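Local coordinates for protein globin III, extracellular (Lumbricus terrestris, PDB 1X9F) that probably carries oxygen, binding it at a haem iron, as one globin subunit of the giant extracellular haemoglobin (erythrocruorin) of the earthworm, at residues D79-L84 and P89-A94. Residues are numbered along the deposited sequence; the frame is centred on the assembly and turned at random.
Sequences DLAINL and PALDAA
Leu-80 makes the first crossing: its CD2 meets the CB of Ala-94 at 3.9 Å, and CG standing anti to the backbone N (chi1 172°) brings that methyl nearer the other helix than the CB direction alone would. Ala-81 receives Leu-91, whose CD1 lies 3.8 Å from the Ala-81 CB and also touches its CA and O, so this leucine packs on backbone as well as side chain. Asn-83 belongs to the other side of the helix. Its ND2 donates to Asp-79 O (3.0 Å, N-H...O angle 163°) from the face of that carbonyl opposite to the one used by its own backbone N, giving the oxygen two donors, while Asn-83 OD1 bonds a backbone NH of a neighbouring Globin II subunit. Leu-84 ends the segment with the broadest contact. Its CB packs against Leu-91 CB at 4.1 Å; farther out the isobutyl fork divides, CD1 reaching Ala-94 CB at 3.9 Å and lying against Ala-90 O, CD2 reaching Ala-90 CB at 4.1 Å. The alanines, one helical turn apart, thus form a low surface under the fork, and the closest CA pair, Leu-84 and Leu-91, is 5.1 Å apart. Contacts between side chains are all apolar: helix 65-83 meets the start of helix 88-103 across a short connection, near the haem, an arrangement matching the E-F helical corner of the globin fold.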
ATOM      1  N   ASP C  79     -30.887  17.486 -10.469  1.00 19.28           N
ATOM      2  CA  ASP C  79     -29.520  17.699 -10.964  1.00 21.37           C
ATOM      3  C   ASP C  79     -29.144  19.180 -11.023  1.00 21.09           C
ATOM      4  O   ASP C  79     -28.030  19.562 -10.661  1.00 20.00           O
ATOM      5  CB  ASP C  79     -29.342  17.085 -12.355  1.00 19.38           C
ATOM      6  CG  ASP C  79     -27.894  17.075 -12.800  1.00 23.82           C
ATOM      7  OD1 ASP C  79     -27.585  17.644 -13.873  1.00 21.95           O
ATOM      8  OD2 ASP C  79     -26.994  16.524 -12.124  1.00 21.22           O
ATOM      9  N   LEU C  80     -30.087  19.993 -11.494  1.00 20.35           N
ATOM     10  CA  LEU C  80     -29.940  21.436 -11.560  1.00 17.13           C
ATOM     11  C   LEU C  80     -29.686  22.043 -10.183  1.00 16.75           C
ATOM     12  O   LEU C  80     -28.721  22.788 -10.001  1.00 17.25           O
ATOM     13  CB  LEU C  80     -31.191  22.049 -12.192  1.00 18.65           C
ATOM     14  CG  LEU C  80     -31.287  23.572 -12.161  1.00 19.41           C
ATOM     15  CD1 LEU C  80     -30.310  24.165 -13.139  1.00 19.54           C
ATOM     16  CD2 LEU C  80     -32.691  24.019 -12.486  1.00 27.26           C
ATOM     17  N   ALA C  81     -30.547  21.721  -9.220  1.00 15.41           N
ATOM     18  CA  ALA C  81     -30.385  22.210  -7.856  1.00 15.35           C
ATOM     19  C   ALA C  81     -29.002  21.852  -7.297  1.00 17.59           C
ATOM     20  O   ALA C  81     -28.259  22.732  -6.852  1.00 18.21           O
ATOM     21  CB  ALA C  81     -31.493  21.665  -6.960  1.00 13.56           C
ATOM     22  N   ILE C  82     -28.657  20.567  -7.347  1.00 16.91           N
ATOM     23  CA  ILE C  82     -27.368  20.100  -6.841  1.00 16.22           C
ATOM     24  C   ILE C  82     -26.208  20.806  -7.541  1.00 18.53           C
ATOM     25  O   ILE C  82     -25.241  21.212  -6.889  1.00 20.51           O
ATOM     26  CB  ILE C  82     -27.240  18.559  -6.973  1.00 16.41           C
ATOM     27  CG1 ILE C  82     -28.257  17.861  -6.048  1.00 11.00           C
ATOM     28  CG2 ILE C  82     -25.791  18.097  -6.687  1.00 10.73           C
ATOM     29  CD1 ILE C  82     -28.285  16.346  -6.200  1.00 11.71           C
ATOM     30  N   ASN C  83     -26.303  20.962  -8.859  1.00 17.00           N
ATOM     31  CA  ASN C  83     -25.230  21.629  -9.585  1.00 17.95           C
ATOM     32  C   ASN C  83     -25.173  23.127  -9.338  1.00 19.26           C
ATOM     33  O   ASN C  83     -24.206  23.780  -9.732  1.00 21.46           O
ATOM     34  CB  ASN C  83     -25.259  21.310 -11.083  1.00 17.73           C
ATOM     35  CG  ASN C  83     -24.502  20.039 -11.410  1.00 19.25           C
ATOM     36  OD1 ASN C  83     -23.301  20.072 -11.692  1.00 22.16           O
ATOM     37  ND2 ASN C  83     -25.190  18.903 -11.342  1.00 17.53           N
ATOM     38  N   LEU C  84     -26.196  23.666  -8.679  1.00 18.21           N
ATOM     39  CA  LEU C  84     -26.189  25.078  -8.308  1.00 17.85           C
ATOM     40  C   LEU C  84     -25.938  25.307  -6.813  1.00 21.12           C
ATOM     41  O   LEU C  84     -26.008  26.447  -6.345  1.00 19.97           O
ATOM     42  CB  LEU C  84     -27.464  25.792  -8.789  1.00 16.71           C
ATOM     43  CG  LEU C  84     -27.564  26.073 -10.297  1.00 14.99           C
ATOM     44  CD1 LEU C  84     -28.910  26.695 -10.647  1.00 14.11           C
ATOM     45  CD2 LEU C  84     -26.416  26.959 -10.810  1.00 11.09           C
ATOM     46  N   PRO C  89     -27.496  32.188  -4.738  1.00 26.50           N
ATOM     47  CA  PRO C  89     -28.524  33.017  -5.374  1.00 25.14           C
ATOM     48  C   PRO C  89     -29.057  32.452  -6.693  1.00 24.59           C
ATOM     49  O   PRO C  89     -30.248  32.603  -6.976  1.00 25.25           O
ATOM     50  CB  PRO C  89     -27.824  34.363  -5.580  1.00 23.54           C
ATOM     51  CG  PRO C  89     -26.392  34.043  -5.639  1.00 26.15           C
ATOM     52  CD  PRO C  89     -26.178  32.851  -4.766  1.00 23.92           C
ATOM     53  N   ALA C  90     -28.203  31.807  -7.486  1.00 23.62           N
ATOM     54  CA  ALA C  90     -28.685  31.138  -8.698  1.00 23.07           C
ATOM     55  C   ALA C  90     -29.550  29.932  -8.355  1.00 22.95           C
ATOM     56  O   ALA C  90     -30.537  29.664  -9.045  1.00 24.53           O
ATOM     57  CB  ALA C  90     -27.517  30.735  -9.600  1.00 22.21           C
ATOM     58  N   LEU C  91     -29.174  29.205  -7.298  1.00 22.71           N
ATOM     59  CA  LEU C  91     -30.002  28.121  -6.772  1.00 22.61           C
ATOM     60  C   LEU C  91     -31.396  28.609  -6.379  1.00 24.49           C
ATOM     61  O   LEU C  91     -32.395  27.963  -6.701  1.00 23.89           O
ATOM     62  CB  LEU C  91     -29.324  27.433  -5.579  1.00 20.71           C
ATOM     63  CG  LEU C  91     -30.112  26.323  -4.864  1.00 21.81           C
ATOM     64  CD1 LEU C  91     -30.311  25.119  -5.764  1.00 18.16           C
ATOM     65  CD2 LEU C  91     -29.433  25.908  -3.568  1.00 21.48           C
ATOM     66  N   ASP C  92     -31.457  29.749  -5.697  1.00 24.11           N
ATOM     67  CA  ASP C  92     -32.736  30.285  -5.246  1.00 27.62           C
ATOM     68  C   ASP C  92     -33.683  30.640  -6.377  1.00 26.60           C
ATOM     69  O   ASP C  92     -34.881  30.357  -6.305  1.00 26.61           O
ATOM     70  CB  ASP C  92     -32.553  31.462  -4.299  1.00 29.51           C
ATOM     71  CG  ASP C  92     -32.873  31.087  -2.878  1.00 38.13           C
ATOM     72  OD1 ASP C  92     -32.053  30.389  -2.242  1.00 42.30           O
ATOM     73  OD2 ASP C  92     -33.942  31.423  -2.310  1.00 49.29           O
ATOM     74  N   ALA C  93     -33.125  31.242  -7.421  1.00 24.28           N
ATOM     75  CA  ALA C  93     -33.874  31.553  -8.622  1.00 22.40           C
ATOM     76  C   ALA C  93     -34.432  30.269  -9.225  1.00 23.43           C
ATOM     77  O   ALA C  93     -35.590  30.227  -9.642  1.00 24.46           O
ATOM     78  CB  ALA C  93     -32.987  32.272  -9.623  1.00 19.79           C
ATOM     79  N   ALA C  94     -33.603  29.226  -9.258  1.00 24.21           N
ATOM     80  CA  ALA C  94     -33.983  27.943  -9.839  1.00 23.24           C
ATOM     81  C   ALA C  94     -35.058  27.238  -9.016  1.00 23.95           C
ATOM     82  O   ALA C  94     -36.033  26.723  -9.570  1.00 23.53           O
ATOM     83  CB  ALA C  94     -32.760  27.050 -10.006  1.00 20.63           C
TER